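Local coordinates for putative lipoprotein (Bacteroides ovatus, PDB 3OQQ), which is of unknown function but is a putative extracellular lipoprotein, rich in beta strand, that binds calcium ions, at residues G127-Q138 / S382-R393. Residues are numbered along the deposited sequence; the frame is centred on the assembly and turned at random.
With CA (calcium ion), chain C.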
loop_
_atom_site.group_PDB
_atom_site.type_symbol
_atom_site.label_atom_id
_atom_site.label_comp_id
_atom_site.label_asym_id
_atom_site.label_seq_id
_atom_site.Cartn_x
_atom_site.Cartn_y
_atom_site.Cartn_z
ATOM N N GLY A 127 -4.393 -0.285 -0.579
ATOM C CA GLY A 127 -4.610 -1.258 -1.633
ATOM C C GLY A 127 -4.230 -2.649 -1.175
ATOM O O GLY A 127 -3.871 -2.865 -0.015
ATOM N N VAL A 128 -4.318 -3.599 -2.086
ATOM C CA VAL A 128 -3.921 -4.979 -1.822
ATOM C C VAL A 128 -2.890 -5.348 -2.864
ATOM O O VAL A 128 -3.066 -5.052 -4.047
ATOM C CB VAL A 128 -5.088 -6.020 -1.721
ATOM C CG1 VAL A 128 -5.805 -6.231 -3.064
ATOM C CG2 VAL A 128 -4.574 -7.350 -1.140
ATOM N N VAL A 129 -1.800 -5.951 -2.413
ATOM C CA VAL A 129 -0.725 -6.355 -3.299
ATOM C C VAL A 129 -0.819 -7.850 -3.465
ATOM O O VAL A 129 -0.938 -8.587 -2.480
ATOM C CB VAL A 129 0.665 -5.903 -2.802
ATOM C CG1 VAL A 129 1.755 -6.418 -3.726
ATOM C CG2 VAL A 129 0.738 -4.388 -2.702
HETATM N N MSE A 130 -0.772 -8.296 -4.721
HETATM C CA MSE A 130 -0.852 -9.713 -5.049
HETATM C C MSE A 130 0.314 -10.102 -5.882
HETATM O O MSE A 130 0.470 -9.584 -6.974
HETATM C CB MSE A 130 -2.172 -10.031 -5.763
HETATM C CG MSE A 130 -3.363 -9.806 -4.873
HETATM SE SE MSE A 130 -4.949 -10.557 -5.673
HETATM C CE MSE A 130 -6.209 -9.777 -4.448
ATOM N N PHE A 131 1.108 -11.065 -5.390
ATOM C CA PHE A 131 2.311 -11.507 -6.085
ATOM C C PHE A 131 2.283 -12.950 -6.481
ATOM O O PHE A 131 1.694 -13.772 -5.788
ATOM C CB PHE A 131 3.536 -11.314 -5.176
ATOM C CG PHE A 131 4.241 -10.019 -5.379
ATOM C CD1 PHE A 131 5.076 -9.826 -6.483
ATOM C CD2 PHE A 131 4.111 -8.988 -4.456
ATOM C CE1 PHE A 131 5.753 -8.620 -6.657
ATOM C CE2 PHE A 131 4.765 -7.765 -4.657
ATOM C CZ PHE A 131 5.585 -7.596 -5.745
ATOM N N GLU A 132 2.996 -13.248 -7.580
ATOM C CA GLU A 132 3.370 -14.563 -8.096
ATOM C C GLU A 132 4.807 -14.786 -7.610
ATOM O O GLU A 132 5.588 -13.838 -7.590
ATOM C CB GLU A 132 3.241 -14.632 -9.629
ATOM C CG GLU A 132 1.906 -15.220 -10.089
ATOM C CD GLU A 132 1.641 -16.613 -9.547
ATOM O OE1 GLU A 132 2.426 -17.525 -9.885
ATOM O OE2 GLU A 132 0.675 -16.795 -8.769
ATOM N N ASP A 133 5.153 -15.997 -7.194
ATOM C CA ASP A 133 6.466 -16.280 -6.620
ATOM C C ASP A 133 7.452 -16.970 -7.559
ATOM O O ASP A 133 8.537 -17.340 -7.120
ATOM C CB ASP A 133 6.289 -17.165 -5.365
ATOM C CG ASP A 133 5.568 -18.495 -5.575
ATOM O OD1 ASP A 133 5.531 -18.990 -6.733
ATOM O OD2 ASP A 133 4.983 -19.008 -4.601
ATOM N N GLY A 134 7.063 -17.199 -8.800
ATOM C CA GLY A 134 7.847 -17.998 -9.733
ATOM C C GLY A 134 8.881 -17.316 -10.592
ATOM O O GLY A 134 9.636 -18.026 -11.266
ATOM N N TRP A 135 8.930 -15.958 -10.604
ATOM C CA TRP A 135 9.903 -15.192 -11.397
ATOM C C TRP A 135 11.300 -15.852 -11.329
ATOM O O TRP A 135 11.728 -16.190 -10.229
ATOM C CB TRP A 135 9.969 -13.711 -10.909
ATOM C CG TRP A 135 11.001 -12.889 -11.619
ATOM C CD1 TRP A 135 10.889 -12.337 -12.868
ATOM C CD2 TRP A 135 12.369 -12.701 -11.217
ATOM N NE1 TRP A 135 12.085 -11.751 -13.234
ATOM C CE2 TRP A 135 13.008 -11.963 -12.237
ATOM C CE3 TRP A 135 13.094 -13.008 -10.050
ATOM C CZ2 TRP A 135 14.356 -11.575 -12.148
ATOM C CZ3 TRP A 135 14.431 -12.633 -9.965
ATOM C CH2 TRP A 135 15.047 -11.924 -11.003
ATOM N N PRO A 136 12.027 -16.101 -12.452
ATOM C CA PRO A 136 11.748 -15.689 -13.835
ATOM C C PRO A 136 10.867 -16.658 -14.641
ATOM O O PRO A 136 10.780 -16.487 -15.846
ATOM C CB PRO A 136 13.161 -15.581 -14.429
ATOM C CG PRO A 136 13.909 -16.661 -13.745
ATOM C CD PRO A 136 13.381 -16.684 -12.340
ATOM N N ILE A 137 10.180 -17.620 -13.988
ATOM C CA ILE A 137 9.295 -18.576 -14.658
ATOM C C ILE A 137 7.838 -18.102 -14.559
ATOM O O ILE A 137 7.409 -17.625 -13.498
ATOM C CB ILE A 137 9.470 -20.015 -14.092
ATOM C CG1 ILE A 137 10.929 -20.498 -14.268
ATOM C CG2 ILE A 137 8.460 -21.017 -14.755
ATOM C CD1 ILE A 137 11.281 -21.697 -13.447
ATOM N N GLN A 138 7.089 -18.252 -15.659
ATOM C CA GLN A 138 5.677 -17.871 -15.763
ATOM C C GLN A 138 4.999 -18.576 -16.920
ATOM O O GLN A 138 5.646 -18.844 -17.932
ATOM C CB GLN A 138 5.546 -16.362 -15.979
ATOM C CG GLN A 138 4.327 -15.744 -15.286
ATOM C CD GLN A 138 4.346 -14.226 -15.317
ATOM O OE1 GLN A 138 4.945 -13.603 -16.192
ATOM N NE2 GLN A 138 3.610 -13.601 -14.422
ATOM N N SER A 382 4.339 -9.029 -19.423
ATOM C CA SER A 382 3.749 -9.667 -18.244
ATOM C C SER A 382 4.186 -9.007 -16.955
ATOM O O SER A 382 5.125 -8.210 -16.940
ATOM C CB SER A 382 4.141 -11.139 -18.181
ATOM O OG SER A 382 5.458 -11.308 -17.684
ATOM N N THR A 383 3.505 -9.369 -15.871
ATOM C CA THR A 383 3.869 -8.960 -14.522
ATOM C C THR A 383 3.771 -10.169 -13.587
ATOM O O THR A 383 3.018 -11.107 -13.862
ATOM C CB THR A 383 3.035 -7.761 -14.011
ATOM O OG1 THR A 383 3.602 -7.343 -12.761
ATOM C CG2 THR A 383 1.557 -8.100 -13.823
ATOM N N TRP A 384 4.555 -10.133 -12.491
ATOM C CA TRP A 384 4.538 -11.126 -11.428
ATOM C C TRP A 384 3.859 -10.529 -10.189
ATOM O O TRP A 384 3.807 -11.185 -9.167
ATOM C CB TRP A 384 5.955 -11.630 -11.074
ATOM C CG TRP A 384 6.448 -12.718 -11.973
ATOM C CD1 TRP A 384 6.340 -14.066 -11.776
ATOM C CD2 TRP A 384 7.104 -12.545 -13.244
ATOM N NE1 TRP A 384 6.904 -14.745 -12.840
ATOM C CE2 TRP A 384 7.399 -13.837 -13.743
ATOM C CE3 TRP A 384 7.450 -11.419 -14.021
ATOM C CZ2 TRP A 384 8.070 -14.035 -14.948
ATOM C CZ3 TRP A 384 8.117 -11.618 -15.216
ATOM C CH2 TRP A 384 8.409 -12.914 -15.674
ATOM N N GLY A 385 3.342 -9.306 -10.306
ATOM C CA GLY A 385 2.641 -8.636 -9.215
ATOM C C GLY A 385 1.708 -7.531 -9.663
ATOM O O GLY A 385 1.999 -6.812 -10.622
ATOM N N VAL A 386 0.597 -7.356 -8.928
ATOM C CA VAL A 386 -0.399 -6.310 -9.190
ATOM C C VAL A 386 -0.792 -5.615 -7.876
ATOM O O VAL A 386 -0.768 -6.225 -6.809
ATOM C CB VAL A 386 -1.648 -6.834 -9.963
ATOM C CG1 VAL A 386 -1.302 -7.172 -11.413
ATOM C CG2 VAL A 386 -2.295 -8.035 -9.270
ATOM N N LYS A 387 -1.115 -4.325 -7.963
ATOM C CA LYS A 387 -1.538 -3.519 -6.822
ATOM C C LYS A 387 -2.961 -3.070 -7.111
ATOM O O LYS A 387 -3.233 -2.379 -8.104
ATOM C CB LYS A 387 -0.581 -2.349 -6.606
ATOM C CG LYS A 387 -0.847 -1.558 -5.333
ATOM C CD LYS A 387 0.299 -0.577 -5.116
ATOM C CE LYS A 387 0.121 0.729 -5.840
ATOM N NZ LYS A 387 1.240 1.661 -5.543
ATOM N N LEU A 388 -3.874 -3.511 -6.250
ATOM C CA LEU A 388 -5.310 -3.383 -6.469
ATOM C C LEU A 388 -6.059 -2.628 -5.370
ATOM O O LEU A 388 -5.549 -2.541 -4.255
ATOM C CB LEU A 388 -5.868 -4.845 -6.543
ATOM C CG LEU A 388 -5.109 -5.847 -7.448
ATOM C CD1 LEU A 388 -5.754 -7.191 -7.436
ATOM C CD2 LEU A 388 -5.038 -5.366 -8.901
ATOM N N PRO A 389 -7.330 -2.200 -5.608
ATOM C CA PRO A 389 -8.133 -1.627 -4.503
ATOM C C PRO A 389 -8.168 -2.597 -3.327
ATOM O O PRO A 389 -8.182 -3.820 -3.527
ATOM C CB PRO A 389 -9.501 -1.424 -5.153
ATOM C CG PRO A 389 -9.168 -1.169 -6.593
ATOM C CD PRO A 389 -8.123 -2.207 -6.869
ATOM N N VAL A 390 -8.108 -2.065 -2.112
ATOM C CA VAL A 390 -7.901 -2.841 -0.873
ATOM C C VAL A 390 -8.939 -3.968 -0.676
ATOM O O VAL A 390 -8.561 -5.056 -0.235
ATOM C CB VAL A 390 -7.750 -1.948 0.388
ATOM C CG1 VAL A 390 -9.032 -1.166 0.694
ATOM C CG2 VAL A 390 -7.265 -2.763 1.594
ATOM N N GLY A 391 -10.178 -3.740 -1.076
ATOM C CA GLY A 391 -11.215 -4.766 -0.944
ATOM C C GLY A 391 -11.125 -5.939 -1.907
ATOM O O GLY A 391 -11.904 -6.881 -1.772
ATOM N N THR A 392 -10.197 -5.909 -2.894
ATOM C CA THR A 392 -10.131 -6.978 -3.906
ATOM C C THR A 392 -9.738 -8.302 -3.274
ATOM O O THR A 392 -8.718 -8.394 -2.565
ATOM C CB THR A 392 -9.217 -6.617 -5.065
ATOM O OG1 THR A 392 -9.554 -5.308 -5.514
ATOM C CG2 THR A 392 -9.315 -7.624 -6.232
ATOM N N ARG A 393 -10.577 -9.324 -3.533
ATOM C CA ARG A 393 -10.399 -10.691 -3.012
ATOM C C ARG A 393 -9.378 -11.473 -3.820
ATOM O O ARG A 393 -9.336 -11.333 -5.045
ATOM C CB ARG A 393 -11.744 -11.441 -3.050
ATOM C CG ARG A 393 -12.746 -10.855 -2.063
ATOM C CD ARG A 393 -14.093 -10.871 -2.690
ATOM N NE ARG A 393 -15.123 -10.250 -1.861
ATOM C CZ ARG A 393 -15.419 -8.957 -1.870
ATOM N NH1 ARG A 393 -14.711 -8.114 -2.604
ATOM N NH2 ARG A 393 -16.423 -8.498 -1.141
HETATM CA CA CA C . 1.171 -18.863 -8.219
HETATM O O HOH W 1 3.225 -20.028 -8.538
HETATM O O HOH W 2 1.065 -20.912 -7.054
HETATM O O HOH W 3 0.181 -19.884 -10.175
#
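The indole of Trp384 lies sandwiched between Gln138 and Trp135. The Gln138 amide stacks on one face, its plane 9° from the ring's; Trp135 meets the opposite face edge-on, a T-shaped pair with planes at 90°, and its CB sits 3.6 Å from the centroid of the Trp384 five-membered ring. In the ring plane, Trp384 NE1 donates to Ile137 O (3.0 Å), approaching from above that carbonyl's plane. The Gln138 amide is gripped at both ends: OE1 accepts from Ser382 OG (2.8 Å) and NE2 donates to Thr383 O (2.6 Å), which fixes its rotation. With an alanine at Trp384, Ile137 O would probably lose this donor and a gap would open between Trp135 and Gln138. Strands 127-131 and 385-388 pair antiparallel, their axes 4.6 Å apart, with strand 150-161 on the other edge of 127-131. Glu132 N to Trp384 O (2.7 Å) extends the pairing past Phe131. On the face carrying Val128, Met130, Val386 and Leu388, the extended chain of Met130, here selenomethionine, brings SE 3.9 Å from Leu388 CD1. Farther out, the Glu132 carboxylate binds a calcium ion through both oxygens, OE2 at 2.2 Å, with Asp146 and Asp149 completing the protein ligands; Phe147 N also donates to OE2.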